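Local structure of ricin B-related lectin (Polyporus squamosus, 5MUA) at residues Y9-A14 with Q142-Q147; R20-E25 with D34-S39. The protein binds galactose through a ricin-type beta-trefoil lectin domain and carries a papain-like, calcium-binding protease domain that takes up the inhibitor E-64. All blocks are in the same frame, centred on the assembly; numbering follows the deposited sequence. Where two conformers were deposited one is given.

Contact 1. Residues Y9-A14 with Q142-Q147; sequences YYIASA and QNWTFQ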
# COMPACT_ATOMS: atom_id res chain seq x y z
N TYR B 9 -19.24 -9.62 -14.85
CA TYR B 9 -19.56 -9.59 -16.25
C TYR B 9 -20.20 -8.30 -16.70
O TYR B 9 -20.86 -7.60 -15.91
CB TYR B 9 -20.58 -10.66 -16.54
CG TYR B 9 -20.17 -12.03 -16.26
CD1 TYR B 9 -20.39 -12.62 -15.01
CD2 TYR B 9 -19.64 -12.81 -17.27
CE1 TYR B 9 -20.03 -13.91 -14.79
CE2 TYR B 9 -19.31 -14.15 -17.08
CZ TYR B 9 -19.52 -14.72 -15.82
OH TYR B 9 -19.18 -16.04 -15.63
N TYR B 10 -20.02 -7.96 -17.97
CA TYR B 10 -21.00 -7.09 -18.66
C TYR B 10 -22.09 -8.01 -19.16
O TYR B 10 -21.81 -9.18 -19.55
CB TYR B 10 -20.39 -6.43 -19.91
CG TYR B 10 -19.27 -5.43 -19.70
CD1 TYR B 10 -19.40 -4.36 -18.83
CD2 TYR B 10 -18.13 -5.48 -20.54
CE1 TYR B 10 -18.37 -3.42 -18.69
CE2 TYR B 10 -17.10 -4.53 -20.44
CZ TYR B 10 -17.22 -3.52 -19.51
OH TYR B 10 -16.22 -2.54 -19.39
N ILE B 11 -23.31 -7.54 -19.07
CA ILE B 11 -24.47 -8.30 -19.60
C ILE B 11 -24.99 -7.43 -20.74
O ILE B 11 -25.57 -6.37 -20.52
CB ILE B 11 -25.55 -8.49 -18.52
CG1 ILE B 11 -24.98 -9.16 -17.24
CG2 ILE B 11 -26.72 -9.31 -19.09
CD1 ILE B 11 -25.98 -9.28 -16.10
N ALA B 12 -24.76 -7.86 -21.98
CA ALA B 12 -25.14 -7.05 -23.14
C ALA B 12 -26.34 -7.68 -23.84
O ALA B 12 -26.44 -8.90 -23.89
CB ALA B 12 -24.00 -6.97 -24.17
N SER B 13 -27.14 -6.83 -24.41
CA SER B 13 -28.31 -7.32 -25.24
C SER B 13 -27.81 -7.95 -26.52
O SER B 13 -26.99 -7.38 -27.19
CB SER B 13 -29.22 -6.17 -25.62
OG SER B 13 -30.31 -6.63 -26.43
N ALA B 14 -28.31 -9.14 -26.89
CA ALA B 14 -28.01 -9.66 -28.23
C ALA B 14 -29.05 -9.17 -29.22
O ALA B 14 -28.93 -9.51 -30.38
CB ALA B 14 -27.94 -11.18 -28.23
N GLN B 142 -34.99 -11.35 -25.32
CA GLN B 142 -34.62 -12.01 -24.09
C GLN B 142 -33.25 -12.67 -24.13
O GLN B 142 -32.89 -13.44 -23.21
CB GLN B 142 -35.68 -13.03 -23.69
CG GLN B 142 -37.06 -12.44 -23.70
CD GLN B 142 -38.16 -13.36 -23.25
OE1 GLN B 142 -38.19 -14.53 -23.58
NE2 GLN B 142 -39.12 -12.78 -22.56
N ASN B 143 -32.46 -12.36 -25.18
CA ASN B 143 -31.18 -13.03 -25.33
C ASN B 143 -30.11 -11.99 -24.95
O ASN B 143 -30.19 -10.81 -25.37
CB ASN B 143 -30.96 -13.44 -26.77
CG ASN B 143 -31.89 -14.56 -27.19
OD1 ASN B 143 -32.58 -15.17 -26.37
ND2 ASN B 143 -31.89 -14.85 -28.49
N TRP B 144 -29.13 -12.48 -24.24
CA TRP B 144 -28.06 -11.60 -23.64
C TRP B 144 -26.73 -12.32 -23.89
O TRP B 144 -26.68 -13.55 -23.92
CB TRP B 144 -28.32 -11.45 -22.12
CG TRP B 144 -29.63 -10.83 -21.84
CD1 TRP B 144 -30.79 -11.50 -21.65
CD2 TRP B 144 -29.95 -9.45 -21.84
NE1 TRP B 144 -31.84 -10.60 -21.51
CE2 TRP B 144 -31.34 -9.34 -21.64
CE3 TRP B 144 -29.21 -8.27 -22.03
CZ2 TRP B 144 -31.99 -8.13 -21.59
CZ3 TRP B 144 -29.84 -7.08 -21.98
CH2 TRP B 144 -31.23 -6.99 -21.78
N THR B 145 -25.67 -11.54 -23.98
CA THR B 145 -24.32 -12.06 -23.96
C THR B 145 -23.63 -11.65 -22.69
O THR B 145 -24.01 -10.69 -22.10
CB THR B 145 -23.51 -11.65 -25.18
OG1 THR B 145 -23.35 -10.25 -25.22
CG2 THR B 145 -24.23 -12.09 -26.45
N PHE B 146 -22.72 -12.48 -22.24
CA PHE B 146 -21.94 -12.20 -21.01
C PHE B 146 -20.45 -12.13 -21.36
O PHE B 146 -19.94 -13.06 -21.98
CB PHE B 146 -22.14 -13.38 -20.08
CG PHE B 146 -23.47 -13.38 -19.45
CD1 PHE B 146 -24.57 -13.93 -20.11
CD2 PHE B 146 -23.67 -12.84 -18.20
CE1 PHE B 146 -25.80 -13.98 -19.48
CE2 PHE B 146 -24.91 -12.88 -17.58
CZ PHE B 146 -25.99 -13.41 -18.24
N GLN B 147 -19.80 -11.01 -21.01
CA GLN B 147 -18.37 -10.91 -21.19
C GLN B 147 -17.73 -10.97 -19.81
O GLN B 147 -18.02 -10.13 -19.01
CB GLN B 147 -18.04 -9.60 -21.89
CG GLN B 147 -16.53 -9.43 -21.91
CD GLN B 147 -16.03 -8.19 -22.58
OE1 GLN B 147 -16.76 -7.47 -23.23
NE2 GLN B 147 -14.77 -7.93 -22.37
O HOH W 1 -31.78 -8.55 -25.28
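The ring of Phe146 turns its edge to the face of Tyr9, a T-shaped pair with the planes at 86° and the centroids 5.6 Å apart. Beside it Ile11 lies alongside Phe146, pointing the same way, with its CG1 3.7 Å from CE2 of Phe146. That branch stands beside the backbone N (chi1 -55°), while CG2, anti to the same nitrogen, lies over the face of the Phe146 ring and also reaches CE3 of Trp144 at 4.0 Å. This aromatic layer faces the interior of the ricin-type beta-trefoil, where Ile108 also packs on Ile11, Trp144 and Phe146. Strand 7-13 pairs antiparallel with strand 144-152, so that early and late parts of the trefoil are joined. Tyr10/Gln147 and Ala12/Thr145 are the hydrogen-bonded pairs, and their side chains share the other face. There Gln147, extended, runs beside Tyr10 and brings OE1 to the ring edge, 3.6 Å from CD2, the amide plane turned 80° from the ring; Tyr10 OH bonds to Asp43. At the far end Ala14 N donates a hydrogen bond to Asn143 O, 2.9 Å, from above the carbonyl plane, and a water links that same oxygen to Ser13 OG, which also bonds to Tyr15 N.

Contact 2. Residues R20-E25 with D34-S39; sequences RLALSE and DVIISS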
# COMPACT_ATOMS: atom_id res chain seq x y z
N ARG B 20 -25.78 -2.55 -23.12
CA ARG B 20 -25.66 -3.45 -21.97
C ARG B 20 -26.38 -2.92 -20.73
O ARG B 20 -26.84 -1.78 -20.70
CB ARG B 20 -24.20 -3.79 -21.74
CG ARG B 20 -23.39 -2.58 -21.37
CD ARG B 20 -21.93 -2.91 -21.55
NE ARG B 20 -21.09 -1.75 -21.46
CZ ARG B 20 -19.81 -1.74 -21.77
NH1 ARG B 20 -19.22 -2.79 -22.26
NH2 ARG B 20 -19.13 -0.63 -21.62
N LEU B 21 -26.49 -3.79 -19.73
CA LEU B 21 -27.26 -3.50 -18.58
C LEU B 21 -26.45 -2.69 -17.58
O LEU B 21 -25.27 -2.93 -17.38
CB LEU B 21 -27.72 -4.76 -17.96
CG LEU B 21 -28.75 -5.54 -18.81
CD1 LEU B 21 -29.22 -6.69 -17.93
CD2 LEU B 21 -29.95 -4.68 -19.23
N ALA B 22 -27.12 -1.76 -16.95
CA ALA B 22 -26.51 -0.99 -15.85
C ALA B 22 -27.62 -0.69 -14.82
O ALA B 22 -28.80 -0.93 -15.06
CB ALA B 22 -25.88 0.30 -16.40
N LEU B 23 -27.24 -0.20 -13.65
CA LEU B 23 -28.19 0.25 -12.65
C LEU B 23 -28.24 1.76 -12.59
O LEU B 23 -27.22 2.42 -12.53
CB LEU B 23 -27.87 -0.36 -11.31
CG LEU B 23 -28.97 -0.16 -10.30
CD1 LEU B 23 -30.15 -1.10 -10.56
CD2 LEU B 23 -28.39 -0.51 -8.91
N SER B 24 -29.44 2.30 -12.64
CA SER B 24 -29.71 3.70 -12.48
C SER B 24 -29.16 4.20 -11.19
O SER B 24 -29.18 3.48 -10.20
CB SER B 24 -31.22 4.00 -12.46
OG SER B 24 -31.40 5.42 -12.40
N GLU B 25 -28.65 5.44 -11.21
CA GLU B 25 -28.25 6.08 -9.93
C GLU B 25 -29.37 6.85 -9.20
O GLU B 25 -29.17 7.33 -8.07
CB GLU B 25 -27.04 7.00 -10.16
CG GLU B 25 -25.80 6.34 -10.66
CD GLU B 25 -24.67 7.33 -10.69
OE1 GLU B 25 -24.67 8.12 -11.64
OE2 GLU B 25 -23.87 7.36 -9.73
N ASP B 34 -33.94 1.57 -11.29
CA ASP B 34 -34.20 0.62 -12.38
C ASP B 34 -32.92 0.03 -12.90
O ASP B 34 -31.88 0.71 -13.04
CB ASP B 34 -34.92 1.31 -13.53
CG ASP B 34 -36.27 1.90 -13.11
OD1 ASP B 34 -37.04 1.20 -12.44
OD2 ASP B 34 -36.51 3.07 -13.40
N VAL B 35 -32.98 -1.24 -13.30
CA VAL B 35 -31.98 -1.76 -14.20
C VAL B 35 -32.30 -1.11 -15.54
O VAL B 35 -33.48 -1.14 -15.99
CB VAL B 35 -32.00 -3.32 -14.31
CG1 VAL B 35 -31.08 -3.82 -15.40
CG2 VAL B 35 -31.58 -3.94 -13.00
N ILE B 36 -31.30 -0.58 -16.22
CA ILE B 36 -31.48 0.24 -17.43
C ILE B 36 -30.49 -0.23 -18.50
O ILE B 36 -29.53 -1.00 -18.25
CB ILE B 36 -31.32 1.76 -17.19
CG1 ILE B 36 -29.87 2.11 -16.64
CG2 ILE B 36 -32.35 2.27 -16.17
CD1 ILE B 36 -29.50 3.61 -16.55
N ILE B 37 -30.77 0.18 -19.73
CA ILE B 37 -29.84 -0.00 -20.82
C ILE B 37 -28.78 1.10 -20.75
O ILE B 37 -29.08 2.20 -20.31
CB ILE B 37 -30.54 0.04 -22.22
CG1 ILE B 37 -31.20 1.42 -22.51
CG2 ILE B 37 -31.49 -1.14 -22.33
CD1 ILE B 37 -31.92 1.56 -23.88
N SER B 38 -27.61 0.78 -21.28
CA SER B 38 -26.41 1.59 -21.19
C SER B 38 -25.64 1.40 -22.46
O SER B 38 -25.45 0.27 -22.94
CB SER B 38 -25.57 1.00 -20.03
OG SER B 38 -24.44 1.72 -19.84
N SER B 39 -25.13 2.49 -23.01
CA SER B 39 -24.26 2.46 -24.19
C SER B 39 -22.89 1.86 -23.84
O SER B 39 -22.26 2.28 -22.87
CB SER B 39 -24.04 3.88 -24.74
OG SER B 39 -23.09 3.84 -25.82
O HOH W 2 -22.00 0.88 -20.33
O HOH W 3 -34.07 4.55 -11.51
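Leu23 and Val35 meet through methyls, CD1 of the leucine lying 4.0 Å from CG2 of the valine, and the other valine branch, CG1, takes CD2 of Leu21 at 4.1 Å. With CG1 anti to the backbone N of Val35 (chi1 172°), that branch faces Leu21 and CG2 faces Leu23. These residues form the inner side of a beta hairpin of the trefoil lectin domain, strands 19-23 and 35-39, with Val130 covering Leu21 and Val35. On the reverse face Ala22 CB sits 3.7 Å from Ser38 CB, and Ile36 lays CG1 against the Ala22 carbonyl. The backbones bind as two hydrogen-bonded pairs, Ala22/Ile36 and Arg20/Ser38; in the second, Arg20 N points almost straight at Ser38 O (173°), whereas the return bond from Ser38 N is weak and bent. Ser24 N to Asp34 O extends the pairing past the strand ends, and beyond it Asp34 forms a salt bridge with Lys31. At the other end the extended Arg20 chain hands NH2 to Val42 O, and a water in the guanidinium plane accepts from Arg20 NE at 3.0 Å, donates to Ser39 O and lies 2.6 Å from Ser38 OG.

Overall arrangement
Contact 2 is nested in the long chain loop that contact 1 closes, and their centres lie 12 Å apart. Strands 7-13 and 19-23 follow each other in sequence and join the two: Ile11 O accepts a hydrogen bond from Leu21 N at 2.8 Å, and the Trp144 ring packs its CZ3 against CD2 of Leu21 at 3.7 Å. Arg20 makes a cation-pi contact with Tyr10. The hairpin is the part nearer the sugar: the Val35 side chain is about 7 Å from that of Asp72, which binds galactose, and the Asp34 side chain about 10 Å from the bound galactose. Contact 1 lies away from the galactose, calcium and E-64 sites.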